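Local coordinates for PHB depolymerase (Penicillium funiculosum, PDB 2D81), which hydrolyses the ester bonds of polyhydroxybutyrate, a biopolyester, breaking the polymer down into short hydroxybutyrate units, at residues Gly246-Ala251 with Met256-Pro261; Pro4-Asn9 with Gly206-Pro211. All blocks are in the same frame, centred on the assembly; numbering follows the deposited sequence.

How the contacts relate
Both contacts belong to the central mixed sheet of the alpha/beta hydrolase fold, and their centres lie about 10 Å apart. Contact 1 packs helix 247-251 on strand 256-260. Contact 2 sets the N-terminal segment against strand 205-210, on the opposite face. The two strands are antiparallel neighbours, probably joined by hydrogen bonds from Tyr260 N to Tyr207 O and from Tyr209 N to Ile258 O. Ile257 turns away from the helix and touches Phe6, so strand 256-260 serves both faces. Contact 1 lies deeper, is buried throughout and mixes polar bonds with apolar packing. Contact 2 is farther out, smaller and purely apolar, and its Phe6 is partly exposed.

Contact 1 (Gly246-Ala251 with Met256-Pro261); sequences GYNKWA and MIILYP
In the central sheet of this alpha/beta hydrolase fold, helix 247-251 packs against one side of strand 256-260. Ala251, Asn248 and Tyr247 meet Met256, Ile258 and Tyr260. The axes run nearly antiparallel and approach to 8.1 Å. Near the short link between helix and strand, Ala251 CB lies 3.6 Å from Ile258 CG1 and packs on Met256 CB. Ala251 CB also lies 3.2 Å from Met256 O, a buried carbonyl oxygen with no partner in the model. Met256 N makes a weak hydrogen bond to Ala251 O.

Tyr260 OH donates to Asn248 OD1 over 2.6 Å. OD1 lies at the edge of the ring, in its plane. The amide stands almost upright to the ring, at 86°. The hydroxyl approaches from above the carbonyl plane, 47° out of it. Asn248 CG lies opposite the carbonyl carbon (chi1 -60°), which brings OD1 to the strand. An alanine here would probably leave the buried Tyr260 hydroxyl without its acceptor and its ring less firmly placed. Tyr247 CB lies beside that hydroxyl, while its own OH is hydrogen-bonded to Ser16 OG. A water accepts from Asn248 N at 2.9 Å and gives a weak bond to Tyr260 OH.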
loop_
_atom_site.group_PDB
_atom_site.type_symbol
_atom_site.label_atom_id
_atom_site.label_comp_id
_atom_site.label_asym_id
_atom_site.label_seq_id
_atom_site.Cartn_x
_atom_site.Cartn_y
_atom_site.Cartn_z
ATOM N N GLY A 246 0.870 2.100 -13.314
ATOM C CA GLY A 246 0.432 1.000 -14.156
ATOM C C GLY A 246 -0.645 0.092 -13.582
ATOM O O GLY A 246 -1.019 -0.890 -14.223
ATOM N N TYR A 247 -1.152 0.399 -12.391
ATOM C CA TYR A 247 -2.244 -0.394 -11.823
ATOM C C TYR A 247 -3.468 -0.354 -12.728
ATOM O O TYR A 247 -4.126 -1.374 -12.947
ATOM C CB TYR A 247 -2.665 0.124 -10.446
ATOM C CG TYR A 247 -1.666 -0.082 -9.333
ATOM C CD1 TYR A 247 -0.729 0.897 -9.023
ATOM C CD2 TYR A 247 -1.686 -1.245 -8.561
ATOM C CE1 TYR A 247 0.162 0.733 -7.966
ATOM C CE2 TYR A 247 -0.798 -1.422 -7.505
ATOM C CZ TYR A 247 0.120 -0.427 -7.212
ATOM O OH TYR A 247 0.988 -0.583 -6.160
ATOM N N ASN A 248 -3.778 0.835 -13.236
ATOM C CA ASN A 248 -5.033 1.037 -13.946
ATOM C C ASN A 248 -5.088 0.233 -15.235
ATOM O O ASN A 248 -6.162 -0.194 -15.654
ATOM C CB ASN A 248 -5.248 2.523 -14.251
ATOM C CG ASN A 248 -5.306 3.368 -12.997
ATOM O OD1 ASN A 248 -5.579 2.861 -11.910
ATOM N ND2 ASN A 248 -5.063 4.666 -13.144
ATOM N N LYS A 249 -3.930 0.024 -15.859
ATOM C CA LYS A 249 -3.855 -0.765 -17.087
ATOM C C LYS A 249 -4.396 -2.172 -16.866
ATOM O O LYS A 249 -5.087 -2.725 -17.724
ATOM C CB LYS A 249 -2.406 -0.851 -17.576
ATOM C CG LYS A 249 -1.786 0.493 -17.916
ATOM C CD LYS A 249 -0.362 0.329 -18.419
ATOM C CE LYS A 249 0.239 1.668 -18.804
ATOM N NZ LYS A 249 -0.532 2.323 -19.898
ATOM N N TRP A 250 -4.072 -2.751 -15.712
ATOM C CA TRP A 250 -4.546 -4.084 -15.366
ATOM C C TRP A 250 -5.987 -4.073 -14.862
ATOM O O TRP A 250 -6.782 -4.949 -15.209
ATOM C CB TRP A 250 -3.627 -4.714 -14.312
ATOM C CG TRP A 250 -2.295 -5.107 -14.866
ATOM C CD1 TRP A 250 -1.144 -4.367 -14.861
ATOM C CD2 TRP A 250 -1.991 -6.315 -15.571
ATOM N NE1 TRP A 250 -0.143 -5.042 -15.525
ATOM C CE2 TRP A 250 -0.638 -6.240 -15.971
ATOM C CE3 TRP A 250 -2.735 -7.456 -15.909
ATOM C CZ2 TRP A 250 -0.011 -7.263 -16.690
ATOM C CZ3 TRP A 250 -2.110 -8.474 -16.625
ATOM C CH2 TRP A 250 -0.762 -8.368 -17.008
ATOM N N ALA A 251 -6.322 -3.082 -14.044
ATOM C CA ALA A 251 -7.676 -2.962 -13.518
ATOM C C ALA A 251 -8.683 -2.876 -14.662
ATOM O O ALA A 251 -9.779 -3.442 -14.585
ATOM C CB ALA A 251 -7.785 -1.723 -12.637
ATOM N N MET A 256 -11.851 -4.355 -12.030
ATOM C CA MET A 256 -11.195 -4.012 -10.774
ATOM C C MET A 256 -11.157 -2.498 -10.594
ATOM O O MET A 256 -10.756 -1.770 -11.499
ATOM C CB MET A 256 -9.768 -4.568 -10.767
ATOM C CG MET A 256 -9.030 -4.399 -9.451
ATOM S SD MET A 256 -7.327 -4.965 -9.588
ATOM C CE MET A 256 -7.589 -6.747 -9.818
ATOM N N ILE A 257 -11.586 -2.034 -9.424
ATOM C CA ILE A 257 -11.433 -0.636 -9.044
ATOM C C ILE A 257 -10.122 -0.479 -8.270
ATOM O O ILE A 257 -9.778 -1.326 -7.445
ATOM C CB ILE A 257 -12.617 -0.178 -8.158
ATOM C CG1 ILE A 257 -13.916 -0.224 -8.972
ATOM C CG2 ILE A 257 -12.368 1.226 -7.621
ATOM C CD1 ILE A 257 -15.165 0.115 -8.162
ATOM N N ILE A 258 -9.380 0.586 -8.552
ATOM C CA ILE A 258 -8.186 0.898 -7.772
ATOM C C ILE A 258 -8.458 2.147 -6.944
ATOM O O ILE A 258 -8.731 3.214 -7.495
ATOM C CB ILE A 258 -6.955 1.179 -8.670
ATOM C CG1 ILE A 258 -6.761 0.058 -9.699
ATOM C CG2 ILE A 258 -5.712 1.317 -7.803
ATOM C CD1 ILE A 258 -6.430 -1.302 -9.104
ATOM N N LEU A 259 -8.389 2.016 -5.623
ATOM C CA LEU A 259 -8.568 3.160 -4.731
ATOM C C LEU A 259 -7.213 3.759 -4.383
ATOM O O LEU A 259 -6.294 3.039 -3.987
ATOM C CB LEU A 259 -9.283 2.725 -3.448
ATOM C CG LEU A 259 -9.377 3.744 -2.306
ATOM C CD1 LEU A 259 -10.226 4.941 -2.737
ATOM C CD2 LEU A 259 -9.989 3.075 -1.079
ATOM N N TYR A 260 -7.092 5.074 -4.547
ATOM C CA TYR A 260 -5.842 5.778 -4.258
ATOM C C TYR A 260 -6.007 6.821 -3.154
ATOM O O TYR A 260 -6.244 7.995 -3.438
ATOM C CB TYR A 260 -5.312 6.508 -5.505
ATOM C CG TYR A 260 -4.942 5.635 -6.683
ATOM C CD1 TYR A 260 -5.864 5.370 -7.701
ATOM C CD2 TYR A 260 -3.660 5.102 -6.799
ATOM C CE1 TYR A 260 -5.508 4.596 -8.811
ATOM C CE2 TYR A 260 -3.296 4.327 -7.902
ATOM C CZ TYR A 260 -4.223 4.080 -8.901
ATOM O OH TYR A 260 -3.863 3.314 -9.988
ATOM N N PRO A 261 -5.892 6.411 -1.881
ATOM C CA PRO A 261 -6.033 7.384 -0.789
ATOM C C PRO A 261 -4.842 8.343 -0.858
ATOM O O PRO A 261 -3.791 7.983 -1.383
ATOM C CB PRO A 261 -5.989 6.511 0.467
ATOM C CG PRO A 261 -6.456 5.153 -0.032
ATOM C CD PRO A 261 -5.755 5.042 -1.355
HETATM O O HOH W 1 -2.050 3.194 -12.904
#

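Contact 2 (Pro4-Asn9 with Gly206-Pro211); sequences PAFNVN and GYLYVP
The N-terminal segment of the chain lies over one face of the central sheet of the alpha/beta hydrolase fold, and Phe6 is its point of contact with strand 205-210. The ring meets Leu208 and Val210. These residues stand two apart on the strand, with Tyr209 between them, and send their side chains to the same face. Phe6 CE1 is 3.9 Å from Leu208 CD1. The next ring atom, CZ, is 3.9 Å from Val210 CG2, and Phe6 CE2 lies at the same distance from Val210 CG1. The far end of the ring thus bridges a leucine methyl and both valine methyls. The methyls CD1 and CG2 approach the ring obliquely.

With chi1 at -70° Phe6 CG sits beside the backbone N, and the ring reaches out to the strand. The nearest CA atoms, those of Phe6 and Val210, are 9.6 Å apart. Ile257 of the neighbouring strand also touches the ring. Just after Phe6 the chain bends in an inverse gamma turn centred on Asn7, whose side chain hydrogen-bonds Gly217 O and Gln318 N.

No hydrogen bond crosses between 4-9 and 206-211. Only 131 Å² is buried, summed over both sides. The pairing therefore rests on the fit of one ring to aliphatic methyls, while polar anchoring of the N-terminal segment comes from elsewhere, as through Asn7.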
loop_
_atom_site.group_PDB
_atom_site.type_symbol
_atom_site.label_atom_id
_atom_site.label_comp_id
_atom_site.label_asym_id
_atom_site.label_seq_id
_atom_site.Cartn_x
_atom_site.Cartn_y
_atom_site.Cartn_z
ATOM N N PRO A 4 -18.641 6.970 -3.799
ATOM C CA PRO A 4 -19.734 6.068 -4.181
ATOM C C PRO A 4 -19.627 4.657 -3.613
ATOM O O PRO A 4 -18.537 4.177 -3.288
ATOM C CB PRO A 4 -19.665 6.062 -5.711
ATOM C CG PRO A 4 -18.990 7.359 -6.044
ATOM C CD PRO A 4 -17.912 7.419 -4.996
ATOM N N ALA A 5 -20.777 3.999 -3.501
ATOM C CA ALA A 5 -20.831 2.561 -3.285
ATOM C C ALA A 5 -20.860 1.878 -4.647
ATOM O O ALA A 5 -21.577 2.311 -5.554
ATOM C CB ALA A 5 -22.084 2.195 -2.491
ATOM N N PHE A 6 -20.071 0.819 -4.793
ATOM C CA PHE A 6 -20.029 0.065 -6.039
ATOM C C PHE A 6 -20.367 -1.403 -5.810
ATOM O O PHE A 6 -20.410 -1.870 -4.672
ATOM C CB PHE A 6 -18.646 0.180 -6.685
ATOM C CG PHE A 6 -18.338 1.546 -7.221
ATOM C CD1 PHE A 6 -17.757 2.515 -6.411
ATOM C CD2 PHE A 6 -18.650 1.870 -8.536
ATOM C CE1 PHE A 6 -17.488 3.790 -6.907
ATOM C CE2 PHE A 6 -18.386 3.141 -9.041
ATOM C CZ PHE A 6 -17.804 4.102 -8.225
ATOM N N ASN A 7 -20.613 -2.129 -6.897
ATOM C CA ASN A 7 -20.891 -3.551 -6.792
ATOM C C ASN A 7 -19.567 -4.291 -6.710
ATOM O O ASN A 7 -19.090 -4.863 -7.694
ATOM C CB ASN A 7 -21.698 -4.041 -7.997
ATOM C CG ASN A 7 -22.157 -5.478 -7.837
ATOM O OD1 ASN A 7 -21.962 -6.086 -6.785
ATOM N ND2 ASN A 7 -22.779 -6.023 -8.877
ATOM N N VAL A 8 -18.973 -4.257 -5.524
ATOM C CA VAL A 8 -17.692 -4.905 -5.279
ATOM C C VAL A 8 -17.867 -5.974 -4.212
ATOM O O VAL A 8 -18.423 -5.712 -3.146
ATOM C CB VAL A 8 -16.640 -3.884 -4.797
ATOM C CG1 VAL A 8 -15.352 -4.601 -4.415
ATOM C CG2 VAL A 8 -16.371 -2.858 -5.892
ATOM N N ASN A 9 -17.394 -7.182 -4.500
ATOM C CA ASN A 9 -17.480 -8.258 -3.525
ATOM C C ASN A 9 -16.515 -7.976 -2.378
ATOM O O ASN A 9 -15.325 -7.763 -2.599
ATOM C CB ASN A 9 -17.131 -9.601 -4.166
ATOM C CG ASN A 9 -17.616 -10.777 -3.338
ATOM O OD1 ASN A 9 -17.492 -10.776 -2.114
ATOM N ND2 ASN A 9 -18.166 -11.787 -4.003
ATOM N N GLY A 206 -9.368 12.309 -2.091
ATOM C CA GLY A 206 -8.773 11.067 -2.552
ATOM C C GLY A 206 -9.244 10.735 -3.956
ATOM O O GLY A 206 -10.108 11.424 -4.503
ATOM N N TYR A 207 -8.687 9.679 -4.540
ATOM C CA TYR A 207 -9.026 9.308 -5.909
ATOM C C TYR A 207 -9.266 7.812 -6.050
ATOM O O TYR A 207 -8.825 7.020 -5.215
ATOM C CB TYR A 207 -7.911 9.738 -6.865
ATOM C CG TYR A 207 -7.670 11.225 -6.872
ATOM C CD1 TYR A 207 -6.885 11.832 -5.890
ATOM C CD2 TYR A 207 -8.269 12.038 -7.831
ATOM C CE1 TYR A 207 -6.710 13.211 -5.865
ATOM C CE2 TYR A 207 -8.099 13.417 -7.814
ATOM C CZ TYR A 207 -7.321 13.997 -6.830
ATOM O OH TYR A 207 -7.171 15.363 -6.801
ATOM N N LEU A 208 -9.978 7.430 -7.106
ATOM C CA LEU A 208 -10.129 6.022 -7.451
ATOM C C LEU A 208 -10.317 5.868 -8.950
ATOM O O LEU A 208 -11.009 6.671 -9.583
ATOM C CB LEU A 208 -11.324 5.393 -6.716
ATOM C CG LEU A 208 -12.733 5.941 -6.975
ATOM C CD1 LEU A 208 -13.772 4.890 -6.591
ATOM C CD2 LEU A 208 -12.944 7.218 -6.184
ATOM N N TYR A 209 -9.691 4.842 -9.519
ATOM C CA TYR A 209 -9.902 4.526 -10.922
ATOM C C TYR A 209 -11.017 3.506 -11.067
ATOM O O TYR A 209 -10.969 2.432 -10.463
ATOM C CB TYR A 209 -8.633 3.966 -11.564
ATOM C CG TYR A 209 -8.866 3.609 -13.009
ATOM C CD1 TYR A 209 -9.123 4.603 -13.953
ATOM C CD2 TYR A 209 -8.940 2.279 -13.417
ATOM C CE1 TYR A 209 -9.459 4.282 -15.265
ATOM C CE2 TYR A 209 -9.276 1.944 -14.732
ATOM C CZ TYR A 209 -9.537 2.955 -15.646
ATOM O OH TYR A 209 -9.891 2.643 -16.936
ATOM N N VAL A 210 -12.019 3.846 -11.874
ATOM C CA VAL A 210 -13.169 2.973 -12.080
ATOM C C VAL A 210 -13.307 2.599 -13.552
ATOM O O VAL A 210 -13.654 3.440 -14.382
ATOM C CB VAL A 210 -14.484 3.658 -11.627
ATOM C CG1 VAL A 210 -15.670 2.733 -11.876
ATOM C CG2 VAL A 210 -14.405 4.019 -10.147
ATOM N N PRO A 211 -13.028 1.331 -13.896
ATOM C CA PRO A 211 -13.140 0.875 -15.287
ATOM C C PRO A 211 -14.585 1.026 -15.748
ATOM O O PRO A 211 -15.497 1.060 -14.925
ATOM C CB PRO A 211 -12.724 -0.594 -15.205
ATOM C CG PRO A 211 -11.786 -0.620 -14.034
ATOM C CD PRO A 211 -12.496 0.259 -13.037
#